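Local coordinates for protein tyrosine phosphatase PRL-1 (Leishmania major, PDB 3S4O) that removes phosphate from phosphotyrosine in proteins and may act as a virulence factor supporting survival of the parasite inside host macrophages, at residues G79-R84 and M159-K164; L145-E148 and G152-N155; V114-V117 and G121-P124; F23-L28 and I125-A130. All blocks are in the same frame, centred on the assembly; numbering follows the deposited sequence. Where two conformers were deposited one is given.

Contact 1 of 4, residues G79-R84 and M159-K164; sequences GAPPTR and MHWITK
The backbones of the two segments come nearest at Pro81 and Trp161, whose CA atoms lie 6.6 Å apart, where a non-helical loop passes the flank of helix 156-164. Pro81 and Pro82 lie over the same face of the Trp161 indole, one ring to each proline. Pro81 CB sits above the five-membered ring, 3.7 Å from its centroid and 21° off the normal. Pro82 CD stands more squarely over the six-membered ring, 3.5 Å from the centroid and 11° off the normal, and Pro82 CG reaches Trp161 CH2 at 3.5 Å. The approaches of Pro81 CB and Pro82 CD are CH-pi contacts. With chi1 at 173°, Trp161 CG is anti to the backbone N, and the indole projects from the helix to meet the two pyrrolidines. In the phosphatase fold this loop follows the stretch carrying Asp78, the proposed proton donor, and runs into helix 84-103, for which Thr83 is the N-cap: its OG1 accepts from the backbone N of Val86. Hydrogen bonds from Asn155 ND2 to Gly79 O and from Gln158 NE2 to Ala80 O tie the loop to the start of helix 156-164. Trp161 also packs on Ile125 and Leu129 of helix 122-133.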
loop_
_atom_site.group_PDB
_atom_site.type_symbol
_atom_site.label_atom_id
_atom_site.label_comp_id
_atom_site.label_asym_id
_atom_site.label_seq_id
_atom_site.Cartn_x
_atom_site.Cartn_y
_atom_site.Cartn_z
ATOM N N GLY A 79 -15.972 -0.014 1.282
ATOM C CA GLY A 79 -16.419 0.978 2.234
ATOM C C GLY A 79 -16.007 0.667 3.657
ATOM O O GLY A 79 -16.280 1.451 4.559
ATOM N N ALA A 80 -15.348 -0.471 3.861
ATOM C CA ALA A 80 -15.035 -0.944 5.208
ATOM C C ALA A 80 -13.633 -0.558 5.587
ATOM O O ALA A 80 -12.819 -0.301 4.717
ATOM C CB ALA A 80 -15.198 -2.467 5.308
ATOM N N PRO A 81 -13.341 -0.522 6.884
ATOM C CA PRO A 81 -11.949 -0.482 7.316
ATOM C C PRO A 81 -11.322 -1.865 7.158
ATOM O O PRO A 81 -12.060 -2.837 7.007
ATOM C CB PRO A 81 -12.033 -0.119 8.797
ATOM C CG PRO A 81 -13.460 0.166 9.096
ATOM C CD PRO A 81 -14.273 -0.454 8.025
ATOM N N PRO A 82 -9.992 -1.971 7.178
ATOM C CA PRO A 82 -9.364 -3.289 7.195
ATOM C C PRO A 82 -9.878 -4.112 8.354
ATOM O O PRO A 82 -10.024 -3.607 9.468
ATOM C CB PRO A 82 -7.876 -2.982 7.420
ATOM C CG PRO A 82 -7.729 -1.555 7.202
ATOM C CD PRO A 82 -9.023 -0.931 7.554
ATOM N N THR A 83 -10.177 -5.368 8.094
ATOM C CA THR A 83 -10.354 -6.314 9.188
ATOM C C THR A 83 -9.061 -6.424 10.016
ATOM O O THR A 83 -7.973 -5.985 9.610
ATOM C CB THR A 83 -10.746 -7.715 8.678
ATOM O OG1 THR A 83 -9.667 -8.247 7.904
ATOM C CG2 THR A 83 -11.985 -7.661 7.824
ATOM N N ARG A 84 -9.200 -6.977 11.207
ATOM C CA ARG A 84 -8.040 -7.223 12.059
ATOM C C ARG A 84 -7.020 -8.164 11.405
ATOM O O ARG A 84 -5.818 -7.966 11.545
ATOM C CB ARG A 84 -8.491 -7.791 13.415
ATOM C CG ARG A 84 -7.432 -7.819 14.528
ATOM C CD ARG A 84 -6.666 -6.499 14.697
ATOM N NE ARG A 84 -7.365 -5.516 15.527
ATOM C CZ ARG A 84 -6.786 -4.448 16.083
ATOM N NH1 ARG A 84 -5.485 -4.202 15.910
ATOM N NH2 ARG A 84 -7.516 -3.613 16.820
HETATM N N MSE A 159 -12.383 6.807 7.990
HETATM C CA MSE A 159 -11.813 7.961 8.678
HETATM C C MSE A 159 -11.855 7.738 10.193
HETATM O O MSE A 159 -10.863 7.923 10.890
HETATM C CB MSE A 159 -12.591 9.225 8.281
HETATM C CG MSE A 159 -11.943 10.540 8.640
HETATM SE SE MSE A 159 -12.620 12.013 7.499
HETATM C CE MSE A 159 -13.894 11.040 6.377
ATOM N N HIS A 160 -13.013 7.328 10.689
ATOM C CA HIS A 160 -13.203 7.074 12.117
ATOM C C HIS A 160 -12.242 6.000 12.620
ATOM O O HIS A 160 -11.611 6.163 13.668
ATOM C CB HIS A 160 -14.659 6.685 12.421
ATOM C CG HIS A 160 -15.590 7.859 12.557
ATOM N ND1 HIS A 160 -16.802 7.937 11.900
ATOM C CD2 HIS A 160 -15.487 9.000 13.282
ATOM C CE1 HIS A 160 -17.402 9.073 12.210
ATOM N NE2 HIS A 160 -16.628 9.735 13.052
ATOM N N TRP A 161 -12.116 4.919 11.857
ATOM C CA TRP A 161 -11.272 3.790 12.241
ATOM C C TRP A 161 -9.794 4.165 12.356
ATOM O O TRP A 161 -9.125 3.761 13.297
ATOM C CB TRP A 161 -11.447 2.642 11.247
ATOM C CG TRP A 161 -10.503 1.516 11.461
ATOM C CD1 TRP A 161 -10.647 0.475 12.329
ATOM C CD2 TRP A 161 -9.252 1.323 10.799
ATOM N NE1 TRP A 161 -9.562 -0.358 12.242
ATOM C CE2 TRP A 161 -8.688 0.142 11.311
ATOM C CE3 TRP A 161 -8.551 2.038 9.822
ATOM C CZ2 TRP A 161 -7.453 -0.349 10.875
ATOM C CZ3 TRP A 161 -7.323 1.546 9.381
ATOM C CH2 TRP A 161 -6.785 0.374 9.914
ATOM N N ILE A 162 -9.293 4.923 11.390
ATOM C CA ILE A 162 -7.891 5.356 11.425
ATOM C C ILE A 162 -7.627 6.381 12.540
ATOM O O ILE A 162 -6.550 6.401 13.123
ATOM C CB ILE A 162 -7.360 5.820 10.050
ATOM C CG1 ILE A 162 -5.822 5.727 10.064
ATOM C CG2 ILE A 162 -7.854 7.202 9.702
ATOM C CD1 ILE A 162 -5.157 5.889 8.718
ATOM N N THR A 163 -8.612 7.220 12.843
ATOM C CA THR A 163 -8.516 8.159 13.973
ATOM C C THR A 163 -8.459 7.451 15.326
ATOM O O THR A 163 -7.906 7.988 16.289
ATOM C CB THR A 163 -9.720 9.123 13.967
ATOM O OG1 THR A 163 -9.605 10.003 12.842
ATOM C CG2 THR A 163 -9.810 9.936 15.263
ATOM N N LYS A 164 -9.026 6.246 15.376
ATOM C CA LYS A 164 -9.151 5.457 16.616
ATOM C C LYS A 164 -8.021 4.432 16.843
ATOM O O LYS A 164 -7.819 3.963 17.965
ATOM C CB LYS A 164 -10.507 4.734 16.623
ATOM C CG LYS A 164 -11.531 5.322 17.558
ATOM C CD LYS A 164 -11.556 4.623 18.935
ATOM C CE LYS A 164 -12.023 3.177 18.825
ATOM N NZ LYS A 164 -11.875 2.456 20.117
#

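Contact 2 of 4, residues L145-E148 and G152-N155; sequences LIRE and GAIN
Arg147 meets Ala153 and Ile154 through a side chain that leaves helix 139-149 with CG anti to the carbonyl carbon (chi1 -77°) and then runs extended through chi2 and chi3, carrying its guanidinium along the returning loop. There two successive backbone carbonyls lie at the edge of the group, in its plane. Arg147 NE donates to Ala153 O at 3.0 Å in a nearly straight bond, 170° at the hydrogen, approaching almost in line with the carbonyl. Arg147 NH2 donates to Ile154 O at 3.2 Å with a more bent 149°, lying in that carbonyl's plane. Two in-plane bonds from different nitrogens fix the rotation of the guanidinium and hold the Ala153-Ile154 backbone against the last turn of the helix. Behind the polar edge, the Ile146 methyl CG2 touches Ala153 CB at 3.7 Å, and the CD1 atoms of Ile146 and Ile154 approach more loosely, at 4.4 Å. Segment 152-155 is most of the connection between helices 139-149 and 156-164, with Asn155 as N-cap of the second, its OD1 accepting from Gln158 N. Ile146 and Ile154 both rest on Pro124 of helix 122-133, while Ile154 also shares backbone hydrogen bonding with Leu120, linking the helix connection to a residue of the phosphate-binding loop that is inferred to bind substrate.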
loop_
_atom_site.group_PDB
_atom_site.type_symbol
_atom_site.label_atom_id
_atom_site.label_comp_id
_atom_site.label_asym_id
_atom_site.label_seq_id
_atom_site.Cartn_x
_atom_site.Cartn_y
_atom_site.Cartn_z
ATOM N N LEU A 145 -2.844 14.055 3.376
ATOM C CA LEU A 145 -1.712 13.752 2.495
ATOM C C LEU A 145 -2.161 12.907 1.309
ATOM O O LEU A 145 -1.817 13.189 0.157
ATOM C CB LEU A 145 -0.617 13.008 3.265
ATOM C CG LEU A 145 0.713 12.789 2.551
ATOM C CD1 LEU A 145 1.102 13.961 1.625
ATOM C CD2 LEU A 145 1.835 12.498 3.570
ATOM N N ILE A 146 -2.947 11.879 1.610
ATOM C CA ILE A 146 -3.469 10.978 0.582
ATOM C C ILE A 146 -4.458 11.706 -0.319
ATOM O O ILE A 146 -4.455 11.511 -1.530
ATOM C CB ILE A 146 -4.127 9.714 1.204
ATOM C CG1 ILE A 146 -3.033 8.737 1.662
ATOM C CG2 ILE A 146 -5.068 9.032 0.215
ATOM C CD1 ILE A 146 -3.431 7.806 2.785
ATOM N N ARG A 147 -5.275 12.567 0.279
ATOM C CA ARG A 147 -6.274 13.356 -0.468
ATOM C C ARG A 147 -5.660 14.430 -1.381
ATOM O O ARG A 147 -6.258 14.817 -2.390
ATOM C CB ARG A 147 -7.271 14.010 0.483
ATOM C CG ARG A 147 -8.298 13.051 1.015
ATOM C CD ARG A 147 -9.219 13.723 1.996
ATOM N NE ARG A 147 -10.242 12.793 2.455
ATOM C CZ ARG A 147 -11.034 12.997 3.499
ATOM N NH1 ARG A 147 -10.945 14.117 4.210
ATOM N NH2 ARG A 147 -11.932 12.077 3.833
ATOM N N GLU A 148 -4.483 14.921 -1.014
ATOM C CA GLU A 148 -3.734 15.838 -1.881
ATOM C C GLU A 148 -3.573 15.197 -3.246
ATOM O O GLU A 148 -3.893 15.788 -4.283
ATOM C CB GLU A 148 -2.317 16.104 -1.350
ATOM C CG GLU A 148 -2.133 17.352 -0.473
ATOM C CD GLU A 148 -0.784 17.367 0.253
ATOM O OE1 GLU A 148 0.231 17.150 -0.444
ATOM O OE2 GLU A 148 -0.737 17.594 1.496
ATOM N N GLY A 152 -10.974 12.753 -3.001
ATOM C CA GLY A 152 -12.109 11.930 -2.611
ATOM C C GLY A 152 -11.779 10.619 -1.915
ATOM O O GLY A 152 -12.673 9.817 -1.647
ATOM N N ALA A 153 -10.505 10.383 -1.623
ATOM C CA ALA A 153 -10.115 9.152 -0.919
ATOM C C ALA A 153 -10.664 9.072 0.514
ATOM O O ALA A 153 -10.718 10.087 1.212
ATOM C CB ALA A 153 -8.605 9.007 -0.902
ATOM N N ILE A 154 -11.084 7.859 0.910
ATOM C CA ILE A 154 -11.359 7.472 2.306
ATOM C C ILE A 154 -12.702 7.981 2.843
ATOM O O ILE A 154 -12.885 9.178 3.050
ATOM C CB ILE A 154 -10.194 7.871 3.273
ATOM C CG1 ILE A 154 -8.886 7.164 2.878
ATOM C CG2 ILE A 154 -10.551 7.529 4.723
ATOM C CD1 ILE A 154 -7.696 7.657 3.646
ATOM N N ASN A 155 -13.645 7.052 3.061
ATOM C CA ASN A 155 -14.982 7.415 3.536
ATOM C C ASN A 155 -14.999 7.654 5.035
ATOM O O ASN A 155 -13.984 7.529 5.712
ATOM C CB ASN A 155 -16.060 6.387 3.111
ATOM C CG ASN A 155 -15.953 5.045 3.835
ATOM O OD1 ASN A 155 -15.367 4.934 4.907
ATOM N ND2 ASN A 155 -16.540 4.019 3.238
#

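Contact 3 of 4, residues V114-V117 and G121-P124; sequences VHCV and GRAP. With THJ (thiosulfate), chain C.
The two segments hold the ends of the phosphate-binding P-loop of the protein tyrosine phosphatases, the signature loop from Cys116 to Arg122, leading from strand 111-115 to helix 122-133. Thiosulfate occupies the cradle. Its O1 lies at the edge of the Arg122 guanidinium, in plane, with a hydrogen bond from Arg122 NE at 2.7 Å. As modelled, the bend at chi3 (-89°) turns NE toward the anion, although the position of NE is less sure because it lies too close to Cys116 SG. Arg122 N adds a weak bond to thiosulfate O1 at 3.3 Å, and Val117 N a weak one to O3 at 3.5 Å; Ala118 N also binds the anion. Cys116, the predicted phosphocysteine nucleophile, is also a partner in the experimentally established disulfide with Cys55. Beneath the loop, Val114 CG1 packs on Ala123 CB at 3.9 Å and so joins strand to helix. Second-shell bonds hold the frame: Arg122 NH1 donates to Phe76 O, and His115 NE2 is hydrogen-bonded to Tyr59 OH, whereas the Arg122 ion pair with Asp78 is long and weak. Gly121 is the N-cap residue of the helix, and its N is close to thiosulfate O2. A strand, a loop of backbone amides turned toward an anion, and an arginine opening the helix form the active-site architecture shared by cysteine-dependent phosphatases.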
loop_
_atom_site.group_PDB
_atom_site.type_symbol
_atom_site.label_atom_id
_atom_site.label_comp_id
_atom_site.label_asym_id
_atom_site.label_seq_id
_atom_site.Cartn_x
_atom_site.Cartn_y
_atom_site.Cartn_z
ATOM N N VAL A 114 -0.403 -1.245 -4.000
ATOM C CA VAL A 114 -1.702 -1.601 -3.458
ATOM C C VAL A 114 -2.815 -1.190 -4.421
ATOM O O VAL A 114 -2.902 -0.043 -4.822
ATOM C CB VAL A 114 -1.971 -0.951 -2.077
ATOM C CG1 VAL A 114 -3.188 -1.585 -1.428
ATOM C CG2 VAL A 114 -0.772 -1.086 -1.154
ATOM N N HIS A 115 -3.661 -2.144 -4.793
ATOM C CA HIS A 115 -4.814 -1.842 -5.640
ATOM C C HIS A 115 -6.105 -2.483 -5.159
ATOM O O HIS A 115 -6.101 -3.483 -4.454
ATOM C CB HIS A 115 -4.547 -2.201 -7.117
ATOM C CG HIS A 115 -4.586 -3.667 -7.420
ATOM N ND1 HIS A 115 -5.767 -4.367 -7.539
ATOM C CD2 HIS A 115 -3.594 -4.556 -7.666
ATOM C CE1 HIS A 115 -5.501 -5.630 -7.814
ATOM N NE2 HIS A 115 -4.188 -5.770 -7.904
ATOM N N CYS A 116 -7.213 -1.868 -5.540
ATOM C CA CYS A 116 -8.514 -2.499 -5.425
ATOM C C CYS A 116 -9.215 -2.318 -6.777
ATOM O O CYS A 116 -8.905 -3.034 -7.727
ATOM C CB CYS A 116 -9.288 -1.920 -4.243
ATOM S SG CYS A 116 -10.658 -2.926 -3.558
ATOM N N VAL A 117 -10.167 -1.391 -6.861
ATOM C CA VAL A 117 -10.691 -0.910 -8.143
ATOM C C VAL A 117 -10.472 0.596 -8.280
ATOM O O VAL A 117 -9.560 1.021 -8.989
ATOM C CB VAL A 117 -12.190 -1.237 -8.340
ATOM C CG1 VAL A 117 -12.549 -1.144 -9.820
ATOM C CG2 VAL A 117 -12.531 -2.613 -7.792
ATOM N N GLY A 121 -10.802 4.069 -1.498
ATOM C CA GLY A 121 -11.228 3.609 -0.185
ATOM C C GLY A 121 -10.244 2.659 0.443
ATOM O O GLY A 121 -9.437 3.054 1.284
ATOM N N ARG A 122 -10.293 1.413 -0.011
ATOM C CA ARG A 122 -9.618 0.314 0.660
ATOM C C ARG A 122 -8.098 0.395 0.512
ATOM O O ARG A 122 -7.355 0.234 1.486
ATOM C CB ARG A 122 -10.138 -1.001 0.096
ATOM C CG ARG A 122 -11.529 -1.311 0.507
ATOM C CD ARG A 122 -11.992 -2.600 -0.155
ATOM N NE ARG A 122 -12.604 -2.292 -1.437
ATOM C CZ ARG A 122 -13.322 -3.137 -2.163
ATOM N NH1 ARG A 122 -13.522 -4.386 -1.767
ATOM N NH2 ARG A 122 -13.834 -2.723 -3.312
ATOM N N ALA A 123 -7.651 0.644 -0.711
ATOM C CA ALA A 123 -6.226 0.820 -0.982
ATOM C C ALA A 123 -5.610 1.963 -0.169
ATOM O O ALA A 123 -4.647 1.731 0.550
ATOM C CB ALA A 123 -5.951 1.000 -2.480
ATOM N N PRO A 124 -6.170 3.174 -0.250
ATOM C CA PRO A 124 -5.619 4.307 0.485
ATOM C C PRO A 124 -5.616 4.155 1.993
ATOM O O PRO A 124 -4.742 4.723 2.656
ATOM C CB PRO A 124 -6.553 5.469 0.121
ATOM C CG PRO A 124 -7.137 5.113 -1.135
ATOM C CD PRO A 124 -7.215 3.613 -1.190
HETATM S S1 THJ C . -11.473 1.106 -3.459
HETATM O O1 THJ C . -12.013 0.148 -2.468
HETATM O O2 THJ C . -11.961 2.467 -3.132
HETATM O O3 THJ C . -11.964 0.756 -4.813
HETATM S S2 THJ C . -9.529 1.072 -3.414
#

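Contact 4 of 4, residues F23-L28 and I125-A130; sequences FHFLIL and ILVALA
Val127 forms the middle of this contact, its two methyls meeting two side chains of strand 23-28. Val127 CG2 lies 4.0 Å from Phe25 CB and 4.1 Å from Ile27 CG1, while Val127 CG1 comes to 4.1 Å from Phe25 CD2. One turn further along the helix, Ala130 CB comes to 3.5 Å from Phe25 CZ, obliquely to the ring. Phe25 has CG anti to the carbonyl carbon (chi1 -64°), and its ring extends past Val127 to reach that alanine. The backbone sets this spacing: the axes of segments 23-28 and 125-130 approach to 9.6 Å and run nearly antiparallel (164°), with Phe25 and Val127 the nearest CA pair at 6.9 Å. Around this shell, Phe25 also packs on Ile112 of strand 111-115 and on Cys12 of strand 7-13. Ala130 touches Leu94 of helix 84-103, whose Trp90 NE1 hydrogen-bonds Leu126 O. The central helix is seated on one face of the mixed sheet, with helices 84-103 and 156-164 packed against it. Every group touching across the segments is a hydrocarbon and all four residues are buried, so the association rests on apolar burial rather than directed polar bonds.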
loop_
_atom_site.group_PDB
_atom_site.type_symbol
_atom_site.label_atom_id
_atom_site.label_comp_id
_atom_site.label_asym_id
_atom_site.label_seq_id
_atom_site.Cartn_x
_atom_site.Cartn_y
_atom_site.Cartn_z
ATOM N N PHE A 23 9.401 3.372 3.195
ATOM C CA PHE A 23 8.709 2.668 2.104
ATOM C C PHE A 23 8.173 3.651 1.069
ATOM O O PHE A 23 7.738 4.755 1.412
ATOM C CB PHE A 23 7.477 1.888 2.595
ATOM C CG PHE A 23 7.672 1.159 3.877
ATOM C CD1 PHE A 23 8.288 -0.080 3.882
ATOM C CD2 PHE A 23 7.191 1.686 5.083
ATOM C CE1 PHE A 23 8.456 -0.776 5.065
ATOM C CE2 PHE A 23 7.357 0.996 6.278
ATOM C CZ PHE A 23 7.998 -0.236 6.263
ATOM N N HIS A 24 8.168 3.228 -0.190
ATOM C CA HIS A 24 7.472 3.950 -1.243
ATOM C C HIS A 24 6.155 3.215 -1.467
ATOM O O HIS A 24 6.163 2.049 -1.839
ATOM C CB HIS A 24 8.251 3.954 -2.565
ATOM C CG HIS A 24 9.560 4.687 -2.531
ATOM N ND1 HIS A 24 9.654 6.062 -2.457
ATOM C CD2 HIS A 24 10.833 4.235 -2.642
ATOM C CE1 HIS A 24 10.930 6.420 -2.503
ATOM N NE2 HIS A 24 11.666 5.329 -2.610
ATOM N N PHE A 25 5.028 3.888 -1.253
ATOM C CA PHE A 25 3.728 3.283 -1.563
ATOM C C PHE A 25 3.153 3.775 -2.877
ATOM O O PHE A 25 3.134 4.978 -3.158
ATOM C CB PHE A 25 2.723 3.513 -0.441
ATOM C CG PHE A 25 3.113 2.845 0.839
ATOM C CD1 PHE A 25 3.126 1.464 0.928
ATOM C CD2 PHE A 25 3.498 3.597 1.940
ATOM C CE1 PHE A 25 3.503 0.831 2.092
ATOM C CE2 PHE A 25 3.874 2.973 3.117
ATOM C CZ PHE A 25 3.884 1.587 3.194
ATOM N N LEU A 26 2.703 2.818 -3.682
ATOM C CA LEU A 26 2.014 3.096 -4.923
ATOM C C LEU A 26 0.569 2.676 -4.792
ATOM O O LEU A 26 0.292 1.490 -4.632
ATOM C CB LEU A 26 2.628 2.308 -6.071
ATOM C CG LEU A 26 3.736 2.929 -6.896
ATOM C CD1 LEU A 26 4.180 1.884 -7.927
ATOM C CD2 LEU A 26 3.258 4.215 -7.600
ATOM N N ILE A 27 -0.344 3.639 -4.838
ATOM C CA ILE A 27 -1.760 3.353 -4.966
ATOM C C ILE A 27 -2.077 3.223 -6.461
ATOM O O ILE A 27 -1.896 4.155 -7.232
ATOM C CB ILE A 27 -2.666 4.440 -4.355
ATOM C CG1 ILE A 27 -2.358 4.652 -2.862
ATOM C CG2 ILE A 27 -4.148 4.009 -4.496
ATOM C CD1 ILE A 27 -2.978 5.898 -2.280
ATOM N N LEU A 28 -2.540 2.044 -6.853
ATOM C CA LEU A 28 -2.706 1.694 -8.264
ATOM C C LEU A 28 -4.126 1.311 -8.590
ATOM O O LEU A 28 -4.877 0.896 -7.719
ATOM C CB LEU A 28 -1.816 0.500 -8.648
ATOM C CG LEU A 28 -0.301 0.570 -8.414
ATOM C CD1 LEU A 28 0.262 -0.840 -8.077
ATOM C CD2 LEU A 28 0.404 1.140 -9.641
ATOM N N ILE A 125 -6.586 3.442 2.559
ATOM C CA ILE A 125 -6.624 3.385 4.009
ATOM C C ILE A 125 -5.502 2.527 4.568
ATOM O O ILE A 125 -5.031 2.804 5.653
ATOM C CB ILE A 125 -7.999 3.033 4.604
ATOM C CG1 ILE A 125 -8.118 3.786 5.945
ATOM C CG2 ILE A 125 -8.186 1.527 4.743
ATOM C CD1 ILE A 125 -9.313 3.476 6.735
ATOM N N LEU A 126 -5.036 1.531 3.817
ATOM C CA LEU A 126 -3.850 0.751 4.215
ATOM C C LEU A 126 -2.615 1.624 4.216
ATOM O O LEU A 126 -1.750 1.516 5.092
ATOM C CB LEU A 126 -3.606 -0.428 3.269
ATOM C CG LEU A 126 -4.360 -1.730 3.582
ATOM C CD1 LEU A 126 -3.614 -2.884 2.932
ATOM C CD2 LEU A 126 -4.544 -1.996 5.085
ATOM N N VAL A 127 -2.518 2.479 3.210
ATOM C CA VAL A 127 -1.377 3.385 3.096
ATOM C C VAL A 127 -1.416 4.394 4.232
ATOM O O VAL A 127 -0.405 4.639 4.886
ATOM C CB VAL A 127 -1.347 4.079 1.736
ATOM C CG1 VAL A 127 -0.315 5.186 1.716
ATOM C CG2 VAL A 127 -1.063 3.051 0.658
ATOM N N ALA A 128 -2.600 4.940 4.487
ATOM C CA ALA A 128 -2.801 5.888 5.574
ATOM C C ALA A 128 -2.316 5.276 6.881
ATOM O O ALA A 128 -1.613 5.904 7.660
ATOM C CB ALA A 128 -4.266 6.265 5.678
ATOM N N LEU A 129 -2.691 4.029 7.106
ATOM C CA LEU A 129 -2.324 3.335 8.323
ATOM C C LEU A 129 -0.817 3.166 8.462
ATOM O O LEU A 129 -0.293 3.264 9.571
ATOM C CB LEU A 129 -2.956 1.957 8.347
ATOM C CG LEU A 129 -2.506 1.110 9.548
ATOM C CD1 LEU A 129 -3.343 1.404 10.777
ATOM C CD2 LEU A 129 -2.508 -0.349 9.204
ATOM N N ALA A 130 -0.145 2.855 7.352
ATOM C CA ALA A 130 1.318 2.721 7.347
ATOM C C ALA A 130 1.968 4.039 7.754
ATOM O O ALA A 130 2.934 4.049 8.521
ATOM C CB ALA A 130 1.832 2.275 5.981
#

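In the fold
From the N terminus, strand 21-28 opens contact 4, which closes on helix 122-133 after 96 intervening residues. Within that span the loop 79-84 opens contact 1, whose partner is the final helix 156-164, so contacts 1 and 4 cross. Contact 3 is a short closure from strand 111-115 to helix 122-133 and falls within the spans of both. Contact 2 follows it, joining helix 139-149 to the next connection, and is enclosed by contact 1 alone. Contacts 3 and 4 share helix 122-133 and use neighbouring strands whose backbones are hydrogen-bonded, Val114 with Leu26 and Leu28. Ile162 against Ala128 joins contacts 1 and 4; Ala153 against Pro124 joins contacts 2 and 3.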